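Local structure of 432aa long hypothetical deoxyribodipyrimidine photolyase (Sulfolobus tokodaii, 2E0I) at residues E14-T17 with G18-Y21; P101-I104 with S105-K109; R111-C114 with E115-I119; T251-A254 with Y255-H259. The protein probably repairs cyclobutane pyrimidine dimers in DNA using light, and binds two FAD molecules, one of them proposed as a light-harvesting cofactor. One frame throughout, in Å; residues are numbered along the deposited sequence.

Overall arrangement
Interactions 1, 2 and 3 lie in the N-terminal alpha/beta domain, with its parallel sheet. Interaction 4 lies in the FAD-binding helical region. Interactions 2 and 3 share helix 101-115, which links strands 92-96 and 120-124. Their centres are about 15 Å apart, with interaction 2 at the start of the helix and interaction 3 at its end. Interaction 2 touches an FAD directly through Phe102 and Arg106. It also meets interaction 4, where Ile104 CD1 packs 3.9 Å from Tyr255 CE1, so the two regions join there. In interaction 4, the Thr251 side chain comes within about 8 Å of an FAD. Interaction 1 stands apart, its centre about 21 Å from that of interaction 2.

Interaction 1 of 4, residues E14-T17 with G18-Y21; sequences EDNT and GLNY
Thr17 and Tyr21 sit one turn apart at the start of helix 17-25, which follows strand 2-7 in the alpha/beta domain. Their side chains lie side by side and point the same way. Thr17 CG2 approaches the edge of the Tyr21 ring, in its plane, and is 3.7 Å from CE1. At Thr17 the methyl is anti to the backbone N and OG1 is anti to the carbonyl carbon (chi1 -49°). This rotation brings CG2 to the tyrosine, while OG1 hydrogen-bonds Asp126. The backbone ties the same pair, with Tyr21 N donating to Thr17 O at 3.0 Å. The Tyr21 ring also stacks with Tyr124.

Asn16 holds the N-cap position. Its side chain crosses that of Leu19 at about a right angle. Asn16 CB is 3.6 Å from Leu19 CB, so the aliphatic parts meet. Both residues also reach Phe5 of strand 2-7, which places this side of the turn against the sheet.

Asn20 closes the first turn. Its N donates to Asn16 O over 2.7 Å. Asn20 CG also comes within 3.3 Å of Asn16 O. Its amide is bonded to a loop of the same chain: OD1 accepts from Met158 N, and ND2 donates to Glu156 O.

The helix therefore starts with backbone bonds and a methyl-ring contact, while Thr17 and Asn20 spend their polar ends on other loops. Those bonds fasten the helix start to the segment around 156-158 and to Asp126.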
loop_
_atom_site.group_PDB
_atom_site.type_symbol
_atom_site.label_atom_id
_atom_site.label_comp_id
_atom_site.label_asym_id
_atom_site.label_seq_id
_atom_site.Cartn_x
_atom_site.Cartn_y
_atom_site.Cartn_z
ATOM N N GLU A 14 10.952 -16.713 -5.107
ATOM C CA GLU A 14 11.255 -16.497 -6.522
ATOM C C GLU A 14 11.616 -15.051 -6.800
ATOM O O GLU A 14 10.973 -14.138 -6.306
ATOM C CB GLU A 14 10.045 -16.855 -7.380
ATOM C CG GLU A 14 9.693 -18.338 -7.433
ATOM C CD GLU A 14 10.708 -19.166 -8.219
ATOM O OE1 GLU A 14 11.350 -18.624 -9.151
ATOM O OE2 GLU A 14 10.851 -20.370 -7.916
ATOM N N ASP A 15 12.637 -14.850 -7.615
ATOM C CA ASP A 15 13.101 -13.514 -7.983
ATOM C C ASP A 15 13.187 -12.567 -6.801
ATOM O O ASP A 15 12.609 -11.488 -6.794
ATOM C CB ASP A 15 12.216 -12.898 -9.084
ATOM C CG ASP A 15 12.835 -11.625 -9.696
ATOM O OD1 ASP A 15 14.058 -11.610 -9.989
ATOM O OD2 ASP A 15 12.098 -10.633 -9.894
ATOM N N ASN A 16 13.922 -12.986 -5.787
ATOM C CA ASN A 16 14.119 -12.161 -4.614
ATOM C C ASN A 16 15.606 -11.847 -4.632
ATOM O O ASN A 16 16.431 -12.705 -4.319
ATOM C CB ASN A 16 13.738 -12.931 -3.355
ATOM C CG ASN A 16 13.854 -12.088 -2.106
ATOM O OD1 ASN A 16 12.978 -12.123 -1.243
ATOM N ND2 ASN A 16 14.945 -11.329 -1.995
ATOM N N THR A 17 15.932 -10.613 -5.011
ATOM C CA THR A 17 17.316 -10.158 -5.132
ATOM C C THR A 17 18.229 -10.519 -3.965
ATOM O O THR A 17 19.171 -11.302 -4.109
ATOM C CB THR A 17 17.375 -8.638 -5.347
ATOM O OG1 THR A 17 16.459 -8.269 -6.389
ATOM C CG2 THR A 17 18.784 -8.220 -5.755
ATOM N N GLY A 18 17.951 -9.948 -2.805
ATOM C CA GLY A 18 18.781 -10.226 -1.658
ATOM C C GLY A 18 18.865 -11.702 -1.358
ATOM O O GLY A 18 19.934 -12.224 -1.045
ATOM N N LEU A 19 17.734 -12.390 -1.454
ATOM C CA LEU A 19 17.721 -13.811 -1.164
ATOM C C LEU A 19 18.613 -14.547 -2.152
ATOM O O LEU A 19 19.340 -15.469 -1.772
ATOM C CB LEU A 19 16.292 -14.349 -1.215
ATOM C CG LEU A 19 16.150 -15.846 -0.930
ATOM C CD1 LEU A 19 16.758 -16.177 0.430
ATOM C CD2 LEU A 19 14.677 -16.245 -1.010
ATOM N N ASN A 20 18.567 -14.132 -3.419
ATOM C CA ASN A 20 19.391 -14.755 -4.453
ATOM C C ASN A 20 20.861 -14.639 -4.104
ATOM O O ASN A 20 21.568 -15.643 -4.086
ATOM C CB ASN A 20 19.156 -14.110 -5.812
ATOM C CG ASN A 20 17.923 -14.631 -6.492
ATOM O OD1 ASN A 20 17.460 -15.740 -6.213
ATOM N ND2 ASN A 20 17.391 -13.846 -7.414
ATOM N N TYR A 21 21.326 -13.424 -3.824
ATOM C CA TYR A 21 22.725 -13.241 -3.477
ATOM C C TYR A 21 23.075 -14.075 -2.264
ATOM O O TYR A 21 24.132 -14.697 -2.214
ATOM C CB TYR A 21 23.034 -11.778 -3.190
ATOM C CG TYR A 21 23.204 -10.939 -4.425
ATOM C CD1 TYR A 21 22.200 -10.073 -4.845
ATOM C CD2 TYR A 21 24.375 -11.005 -5.174
ATOM C CE1 TYR A 21 22.359 -9.287 -5.983
ATOM C CE2 TYR A 21 24.546 -10.228 -6.314
ATOM C CZ TYR A 21 23.535 -9.370 -6.712
ATOM O OH TYR A 21 23.705 -8.587 -7.828
#

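Interaction 2 of 4, residues P101-I104 with S105-K109; sequences PFSI and SRDEK. With FAD (flavin-adenine dinucleotide), chain F.
Ser105 N donates to Pro101 O at 2.9 Å and so opens the first turn of helix 101-115. The Ser105 hydroxyl stands between its backbone N and carbonyl carbon (chi1 80°). From there OG makes a weak bond to Phe102 O.

Arg106 is the main partner of Phe102. Its N donates to Phe102 O, and its side chain passes the CE1 corner of the Phe102 ring at a slant, with Arg106 CD 3.7 Å from Phe102 CE1. The chain bends at chi3, and the guanidinium is turned 33° from the ring plane, with CE1 over one of its faces. FAD C5' also lies over a guanidinium face. NH1 reaches the ribityl hydroxyls of FAD: it gives O4' a weak hydrogen bond at 3.3 Å and is 3.3 Å from O3'. Phe102 holds the same cofactor by its own face, with FAD C5B 3.8 Å above the ring centre.

Asp107 N bonds Ser103 O. Its carboxylate lies near Arg106, with OD1 3.5 Å from NH2. The oxygen is well out of the guanidinium plane, so this is attraction of charges alone. Asp107 OD1 has a firmer partner in Arg8. A water joins Ser103 OG to OD2, the latter weakly.

Lys109 NZ gives a weak bond to Ser105 OG and pairs with Glu80.

Phe102 and Arg106 line an FAD pocket, on the helix between strands 92-96 and 120-124. One helical turn thus offers the FAD a ring face and a weak cationic donor. Asp107 probably helps to balance the charge of Arg106 and of nearby Arg8.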
loop_
_atom_site.group_PDB
_atom_site.type_symbol
_atom_site.label_atom_id
_atom_site.label_comp_id
_atom_site.label_asym_id
_atom_site.label_seq_id
_atom_site.Cartn_x
_atom_site.Cartn_y
_atom_site.Cartn_z
ATOM N N PRO A 101 11.728 6.298 6.326
ATOM C CA PRO A 101 12.525 6.690 7.495
ATOM C C PRO A 101 12.688 5.527 8.485
ATOM O O PRO A 101 13.798 5.176 8.898
ATOM C CB PRO A 101 11.718 7.842 8.074
ATOM C CG PRO A 101 11.156 8.502 6.814
ATOM C CD PRO A 101 10.728 7.327 5.967
ATOM N N PHE A 102 11.572 4.915 8.847
ATOM C CA PHE A 102 11.596 3.803 9.782
ATOM C C PHE A 102 12.507 2.694 9.298
ATOM O O PHE A 102 13.290 2.135 10.065
ATOM C CB PHE A 102 10.179 3.253 10.002
ATOM C CG PHE A 102 10.140 1.970 10.779
ATOM C CD1 PHE A 102 10.219 0.742 10.125
ATOM C CD2 PHE A 102 10.055 1.986 12.168
ATOM C CE1 PHE A 102 10.213 -0.460 10.844
ATOM C CE2 PHE A 102 10.048 0.798 12.908
ATOM C CZ PHE A 102 10.127 -0.432 12.242
ATOM N N SER A 103 12.401 2.378 8.017
ATOM C CA SER A 103 13.207 1.319 7.460
ATOM C C SER A 103 14.668 1.687 7.387
ATOM O O SER A 103 15.543 0.854 7.606
ATOM C CB SER A 103 12.716 0.964 6.070
ATOM O OG SER A 103 13.601 0.016 5.503
ATOM N N ILE A 104 14.941 2.938 7.066
ATOM C CA ILE A 104 16.316 3.367 6.946
ATOM C C ILE A 104 17.040 3.382 8.285
ATOM O O ILE A 104 18.185 2.916 8.381
ATOM C CB ILE A 104 16.388 4.750 6.277
ATOM C CG1 ILE A 104 15.997 4.596 4.796
ATOM C CG2 ILE A 104 17.781 5.346 6.452
ATOM C CD1 ILE A 104 15.262 5.781 4.198
ATOM N N SER A 105 16.372 3.880 9.325
ATOM C CA SER A 105 17.019 3.947 10.623
ATOM C C SER A 105 17.153 2.563 11.235
ATOM O O SER A 105 18.111 2.279 11.960
ATOM C CB SER A 105 16.250 4.874 11.561
ATOM O OG SER A 105 15.139 4.214 12.116
ATOM N N ARG A 106 16.195 1.698 10.932
ATOM C CA ARG A 106 16.211 0.333 11.438
ATOM C C ARG A 106 17.398 -0.424 10.882
ATOM O O ARG A 106 18.021 -1.225 11.580
ATOM C CB ARG A 106 14.926 -0.355 11.033
ATOM C CG ARG A 106 14.951 -1.861 10.933
ATOM C CD ARG A 106 13.546 -2.121 10.839
ATOM N NE ARG A 106 12.944 -2.992 9.858
ATOM C CZ ARG A 106 12.687 -2.854 8.559
ATOM N NH1 ARG A 106 12.045 -3.866 8.030
ATOM N NH2 ARG A 106 13.058 -1.856 7.776
ATOM N N ASP A 107 17.710 -0.166 9.618
ATOM C CA ASP A 107 18.827 -0.826 8.982
ATOM C C ASP A 107 20.144 -0.218 9.459
ATOM O O ASP A 107 21.158 -0.911 9.583
ATOM C CB ASP A 107 18.657 -0.754 7.466
ATOM C CG ASP A 107 17.547 -1.684 6.969
ATOM O OD1 ASP A 107 16.606 -1.948 7.749
ATOM O OD2 ASP A 107 17.597 -2.149 5.805
ATOM N N GLU A 108 20.134 1.072 9.757
ATOM C CA GLU A 108 21.349 1.689 10.263
ATOM C C GLU A 108 21.704 1.029 11.592
ATOM O O GLU A 108 22.865 0.699 11.848
ATOM C CB GLU A 108 21.148 3.185 10.479
ATOM C CG GLU A 108 20.764 3.915 9.223
ATOM C CD GLU A 108 20.731 5.414 9.421
ATOM O OE1 GLU A 108 20.235 5.856 10.485
ATOM O OE2 GLU A 108 21.188 6.150 8.510
ATOM N N LYS A 109 20.697 0.831 12.436
ATOM C CA LYS A 109 20.951 0.213 13.712
ATOM C C LYS A 109 21.417 -1.213 13.517
ATOM O O LYS A 109 22.323 -1.663 14.214
ATOM C CB LYS A 109 19.710 0.261 14.607
ATOM C CG LYS A 109 19.241 1.684 14.894
ATOM C CD LYS A 109 18.325 1.773 16.107
ATOM C CE LYS A 109 17.404 3.006 16.041
ATOM N NZ LYS A 109 16.265 2.830 15.055
HETATM P PA FAD F . 5.143 0.097 8.662
HETATM O O1A FAD F . 4.246 0.889 7.791
HETATM O O2A FAD F . 4.713 -1.029 9.519
HETATM O O5B FAD F . 5.292 1.206 9.821
HETATM C C5B FAD F . 6.307 1.078 10.823
HETATM C C4B FAD F . 6.353 2.300 11.743
HETATM O O4B FAD F . 6.085 3.471 10.947
HETATM C C3B FAD F . 5.248 2.253 12.800
HETATM O O3B FAD F . 5.617 3.069 13.916
HETATM C C2B FAD F . 4.087 2.888 12.036
HETATM O O2B FAD F . 3.141 3.419 12.967
HETATM C C1B FAD F . 4.833 4.043 11.368
HETATM N N9A FAD F . 4.075 4.601 10.221
HETATM C C8A FAD F . 3.575 3.905 9.202
HETATM N N7A FAD F . 2.996 4.725 8.329
HETATM C C5A FAD F . 3.129 5.963 8.794
HETATM C C6A FAD F . 2.763 7.219 8.324
HETATM N N6A FAD F . 2.086 7.341 7.187
HETATM N N1A FAD F . 3.078 8.304 9.047
HETATM C C2A FAD F . 3.720 8.194 10.198
HETATM N N3A FAD F . 4.080 7.013 10.674
HETATM C C4A FAD F . 3.808 5.886 10.002
HETATM N N1 FAD F . 7.686 -6.335 8.526
HETATM C C2 FAD F . 8.487 -7.035 9.437
HETATM O O2 FAD F . 9.641 -7.335 9.139
HETATM N N3 FAD F . 7.981 -7.346 10.705
HETATM C C4 FAD F . 6.685 -6.949 11.063
HETATM O O4 FAD F . 6.244 -7.231 12.177
HETATM C C4X FAD F . 5.900 -6.237 10.162
HETATM N N5 FAD F . 4.630 -5.779 10.539
HETATM C C5X FAD F . 3.848 -5.043 9.640
HETATM C C6 FAD F . 2.628 -4.517 10.055
HETATM C C7 FAD F . 1.884 -3.704 9.202
HETATM C C7M FAD F . 0.549 -3.134 9.685
HETATM C C8 FAD F . 2.366 -3.424 7.927
HETATM C C8M FAD F . 1.576 -2.535 6.965
HETATM C C9 FAD F . 3.583 -3.958 7.510
HETATM C C9A FAD F . 4.329 -4.769 8.362
HETATM N N10 FAD F . 5.583 -5.267 7.971
HETATM C C10 FAD F . 6.395 -5.936 8.896
HETATM C "C1'" FAD F . 6.102 -5.018 6.606
HETATM C "C2'" FAD F . 6.754 -3.644 6.457
HETATM O "O2'" FAD F . 6.149 -2.945 5.363
HETATM C "C3'" FAD F . 8.263 -3.785 6.231
HETATM O "O3'" FAD F . 8.864 -4.378 7.386
HETATM C "C4'" FAD F . 8.904 -2.421 5.965
HETATM O "O4'" FAD F . 10.258 -2.616 5.546
HETATM C "C5'" FAD F . 8.876 -1.549 7.222
HETATM O "O5'" FAD F . 8.735 -0.164 6.897
HETATM P P FAD F . 7.269 0.500 6.835
HETATM O O1P FAD F . 7.463 1.964 6.722
HETATM O O2P FAD F . 6.452 -0.186 5.811
HETATM O O3P FAD F . 6.714 0.174 8.311
HETATM O O HOH W 1 16.165 -0.315 4.502
#

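Interaction 3 of 4, residues R111-C114 with E115-I119; sequences RKVC and EENGI
A Schellman motif ends helix 101-115, just before strand 120-124. Ile119 N donates to Cys114 O at 2.8 Å, the six-to-one bond of the motif. The five-to-two bond, from Gly118 N to Glu115 O, is weak. Gly118 has the positive phi (71°) that turns the chain, a value that suits glycine. The usual apolar contact bridges the motif: Cys114 SG lies 3.9 Å from Ile119 CG2. Both side chains rest on Ile93 of strand 92-96.

Asn117 adds a side-chain hydrogen bond at the helix end. Its ND2 donates to Val113 O at 2.7 Å and 161°, with the donor in the carbonyl plane and the oxygen near the amide plane. CG of Asn117 is anti to the carbonyl carbon (chi1 -83°), which runs the amide alongside Val113. Val113 itself packs on helix 79-86.

Lys112 and Glu116 also lie side by side. Lys112 curls at its end so that NZ forms a long salt bridge, 3.7 Å, with Glu116 OE1. One residue earlier, Glu115 N bonds Arg111 O.

The carbonyls at the helix end therefore gain donors from the turn and from Asn117, and the chain is reversed toward the sheet with its apolar groups inward.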
loop_
_atom_site.group_PDB
_atom_site.type_symbol
_atom_site.label_atom_id
_atom_site.label_comp_id
_atom_site.label_asym_id
_atom_site.label_seq_id
_atom_site.Cartn_x
_atom_site.Cartn_y
_atom_site.Cartn_z
ATOM N N ARG A 111 23.056 -2.301 11.081
ATOM C CA ARG A 111 24.408 -2.188 10.562
ATOM C C ARG A 111 25.390 -1.970 11.708
ATOM O O ARG A 111 26.420 -2.643 11.788
ATOM C CB ARG A 111 24.510 -1.050 9.557
ATOM C CG ARG A 111 25.878 -0.966 8.926
ATOM C CD ARG A 111 25.904 0.012 7.782
ATOM N NE ARG A 111 25.142 -0.467 6.631
ATOM C CZ ARG A 111 25.449 -1.550 5.918
ATOM N NH1 ARG A 111 26.513 -2.281 6.243
ATOM N NH2 ARG A 111 24.700 -1.901 4.874
ATOM N N LYS A 112 25.074 -1.037 12.598
ATOM C CA LYS A 112 25.933 -0.793 13.749
ATOM C C LYS A 112 26.150 -2.081 14.561
ATOM O O LYS A 112 27.276 -2.447 14.873
ATOM C CB LYS A 112 25.320 0.275 14.643
ATOM C CG LYS A 112 25.573 1.691 14.171
ATOM C CD LYS A 112 25.204 2.703 15.260
ATOM C CE LYS A 112 25.682 2.251 16.666
ATOM N NZ LYS A 112 27.098 1.726 16.703
ATOM N N VAL A 113 25.066 -2.765 14.894
ATOM C CA VAL A 113 25.148 -4.002 15.649
ATOM C C VAL A 113 25.986 -5.040 14.907
ATOM O O VAL A 113 26.673 -5.861 15.529
ATOM C CB VAL A 113 23.740 -4.573 15.897
ATOM C CG1 VAL A 113 23.825 -5.932 16.592
ATOM C CG2 VAL A 113 22.946 -3.593 16.727
ATOM N N CYS A 114 25.929 -5.000 13.578
ATOM C CA CYS A 114 26.668 -5.951 12.760
ATOM C C CYS A 114 28.163 -5.716 12.748
ATOM O O CYS A 114 28.949 -6.667 12.778
ATOM C CB CYS A 114 26.142 -5.938 11.333
ATOM S SG CYS A 114 24.707 -7.002 11.126
ATOM N N GLU A 115 28.552 -4.448 12.696
ATOM C CA GLU A 115 29.962 -4.077 12.695
ATOM C C GLU A 115 30.626 -4.425 14.031
ATOM O O GLU A 115 31.779 -4.852 14.072
ATOM C CB GLU A 115 30.090 -2.580 12.410
ATOM C CG GLU A 115 29.819 -2.220 10.958
ATOM C CD GLU A 115 29.598 -0.732 10.748
ATOM O OE1 GLU A 115 30.256 0.082 11.438
ATOM O OE2 GLU A 115 28.767 -0.376 9.880
ATOM N N GLU A 116 29.884 -4.252 15.117
ATOM C CA GLU A 116 30.393 -4.539 16.445
ATOM C C GLU A 116 30.226 -5.999 16.812
ATOM O O GLU A 116 30.026 -6.321 17.977
ATOM C CB GLU A 116 29.655 -3.686 17.469
ATOM C CG GLU A 116 29.749 -2.199 17.198
ATOM C CD GLU A 116 29.117 -1.366 18.304
ATOM O OE1 GLU A 116 27.883 -1.469 18.499
ATOM O OE2 GLU A 116 29.859 -0.610 18.980
ATOM N N ASN A 117 30.292 -6.882 15.826
ATOM C CA ASN A 117 30.138 -8.308 16.082
ATOM C C ASN A 117 30.781 -9.068 14.955
ATOM O O ASN A 117 30.811 -10.301 14.952
ATOM C CB ASN A 117 28.661 -8.685 16.175
ATOM C CG ASN A 117 28.082 -8.434 17.549
ATOM O OD1 ASN A 117 28.232 -9.255 18.458
ATOM N ND2 ASN A 117 27.420 -7.283 17.712
ATOM N N GLY A 118 31.289 -8.313 13.991
ATOM C CA GLY A 118 31.944 -8.916 12.849
ATOM C C GLY A 118 31.008 -9.620 11.885
ATOM O O GLY A 118 31.394 -10.600 11.240
ATOM N N ILE A 119 29.778 -9.124 11.789
ATOM C CA ILE A 119 28.794 -9.714 10.894
ATOM C C ILE A 119 28.684 -8.822 9.676
ATOM O O ILE A 119 28.484 -7.619 9.807
ATOM C CB ILE A 119 27.414 -9.799 11.559
ATOM C CG1 ILE A 119 27.525 -10.578 12.870
ATOM C CG2 ILE A 119 26.418 -10.464 10.612
ATOM C CD1 ILE A 119 26.240 -10.588 13.686
#

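Interaction 4 of 4, residues T251-A254 with Y255-H259; sequences TLLA and YYNPH
The side chains of Leu253 and Asn257 run at a slant to one another near the C-terminal end of helix 238-256, in the FAD-binding family region. Asn257 ND2 passes 3.7 Å from Leu253 CD1 and donates to Leu253 O at 2.9 Å. This bond is bent, at 140°. The oxygen lies 25° out of the Asn257 amide plane, and the donor is tilted from the carbonyl plane. With CG anti to its carbonyl carbon (chi1 -59°), Asn257 folds its amide back over the helix end. Asn257 N adds a weak bond to Ala254 O.

The Tyr256 ring lies by Leu252, where CE2 is 4.4 Å from Leu252 CD2, a loose apolar contact. One face of the Tyr256 ring carries Tyr255 CD2, 3.8 Å above its centre. The two hydroxyls converge on Lys132: Tyr255 OH bonds NZ, and Tyr256 OH bonds the main-chain oxygen. The Tyr255 ring also meets Tyr99 edge-to-face.

Backbone bonds hold the turn itself. Tyr255 N reaches Thr251 O at 2.8 Å, and Tyr256 N reaches Leu252 O at 2.9 Å.

Pro258 has no N-H to give, so it cannot extend the helical bonding to Ala254 O. Its CA makes a C-H contact with that oxygen, at 3.6 Å. The amide of Asn257 supplies a donor at Leu253 O near the end of the helix, and the tyrosines join this end to the chain around Lys132 and Tyr99.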
loop_
_atom_site.group_PDB
_atom_site.type_symbol
_atom_site.label_atom_id
_atom_site.label_comp_id
_atom_site.label_asym_id
_atom_site.label_seq_id
_atom_site.Cartn_x
_atom_site.Cartn_y
_atom_site.Cartn_z
ATOM N N THR A 251 7.364 6.045 -4.249
ATOM C CA THR A 251 8.338 5.498 -3.309
ATOM C C THR A 251 9.598 6.363 -3.318
ATOM O O THR A 251 10.068 6.797 -2.262
ATOM C CB THR A 251 8.728 4.052 -3.697
ATOM O OG1 THR A 251 7.594 3.199 -3.516
ATOM C CG2 THR A 251 9.903 3.552 -2.865
ATOM N N LEU A 252 10.141 6.601 -4.517
ATOM C CA LEU A 252 11.343 7.412 -4.690
ATOM C C LEU A 252 11.091 8.859 -4.279
ATOM O O LEU A 252 11.948 9.506 -3.680
ATOM C CB LEU A 252 11.806 7.340 -6.144
ATOM C CG LEU A 252 12.423 5.994 -6.528
ATOM C CD1 LEU A 252 12.816 6.014 -7.986
ATOM C CD2 LEU A 252 13.644 5.718 -5.662
ATOM N N LEU A 253 9.910 9.369 -4.597
ATOM C CA LEU A 253 9.578 10.723 -4.209
ATOM C C LEU A 253 9.773 10.828 -2.696
ATOM O O LEU A 253 10.443 11.728 -2.202
ATOM C CB LEU A 253 8.130 11.031 -4.565
ATOM C CG LEU A 253 7.716 12.482 -4.328
ATOM C CD1 LEU A 253 8.483 13.388 -5.277
ATOM C CD2 LEU A 253 6.232 12.634 -4.583
ATOM N N ALA A 254 9.196 9.882 -1.965
ATOM C CA ALA A 254 9.295 9.875 -0.513
ATOM C C ALA A 254 10.714 9.608 -0.054
ATOM O O ALA A 254 11.175 10.164 0.938
ATOM C CB ALA A 254 8.358 8.828 0.074
ATOM N N TYR A 255 11.417 8.750 -0.771
ATOM C CA TYR A 255 12.774 8.434 -0.383
ATOM C C TYR A 255 13.672 9.672 -0.390
ATOM O O TYR A 255 14.508 9.841 0.501
ATOM C CB TYR A 255 13.344 7.380 -1.322
ATOM C CG TYR A 255 14.766 7.029 -1.030
ATOM C CD1 TYR A 255 15.124 6.484 0.192
ATOM C CD2 TYR A 255 15.761 7.233 -1.988
ATOM C CE1 TYR A 255 16.454 6.141 0.466
ATOM C CE2 TYR A 255 17.099 6.897 -1.734
ATOM C CZ TYR A 255 17.442 6.349 -0.503
ATOM O OH TYR A 255 18.758 6.015 -0.240
ATOM N N TYR A 256 13.493 10.531 -1.389
ATOM C CA TYR A 256 14.301 11.731 -1.518
ATOM C C TYR A 256 13.714 12.964 -0.836
ATOM O O TYR A 256 14.350 14.018 -0.810
ATOM C CB TYR A 256 14.553 12.015 -3.003
ATOM C CG TYR A 256 15.545 11.062 -3.647
ATOM C CD1 TYR A 256 16.894 11.056 -3.262
ATOM C CD2 TYR A 256 15.144 10.182 -4.649
ATOM C CE1 TYR A 256 17.811 10.205 -3.858
ATOM C CE2 TYR A 256 16.061 9.323 -5.254
ATOM C CZ TYR A 256 17.388 9.341 -4.848
ATOM O OH TYR A 256 18.279 8.467 -5.415
ATOM N N ASN A 257 12.514 12.829 -0.283
ATOM C CA ASN A 257 11.836 13.929 0.402
ATOM C C ASN A 257 11.132 13.374 1.640
ATOM O O ASN A 257 9.904 13.411 1.755
ATOM C CB ASN A 257 10.798 14.590 -0.514
ATOM C CG ASN A 257 11.402 15.147 -1.800
ATOM O OD1 ASN A 257 12.154 16.136 -1.789
ATOM N ND2 ASN A 257 11.074 14.513 -2.921
ATOM N N PRO A 258 11.911 12.862 2.597
ATOM C CA PRO A 258 11.374 12.293 3.833
ATOM C C PRO A 258 10.350 13.179 4.546
ATOM O O PRO A 258 9.501 12.686 5.287
ATOM C CB PRO A 258 12.622 12.077 4.683
ATOM C CG PRO A 258 13.694 11.875 3.678
ATOM C CD PRO A 258 13.380 12.916 2.641
ATOM N N HIS A 259 10.420 14.486 4.336
ATOM C CA HIS A 259 9.491 15.369 5.014
ATOM C C HIS A 259 8.036 15.125 4.639
ATOM O O HIS A 259 7.138 15.582 5.347
ATOM C CB HIS A 259 9.848 16.851 4.776
ATOM C CG HIS A 259 9.536 17.351 3.396
ATOM N ND1 HIS A 259 10.374 17.148 2.317
ATOM C CD2 HIS A 259 8.464 18.033 2.919
ATOM C CE1 HIS A 259 9.830 17.685 1.237
ATOM N NE2 HIS A 259 8.671 18.227 1.575
#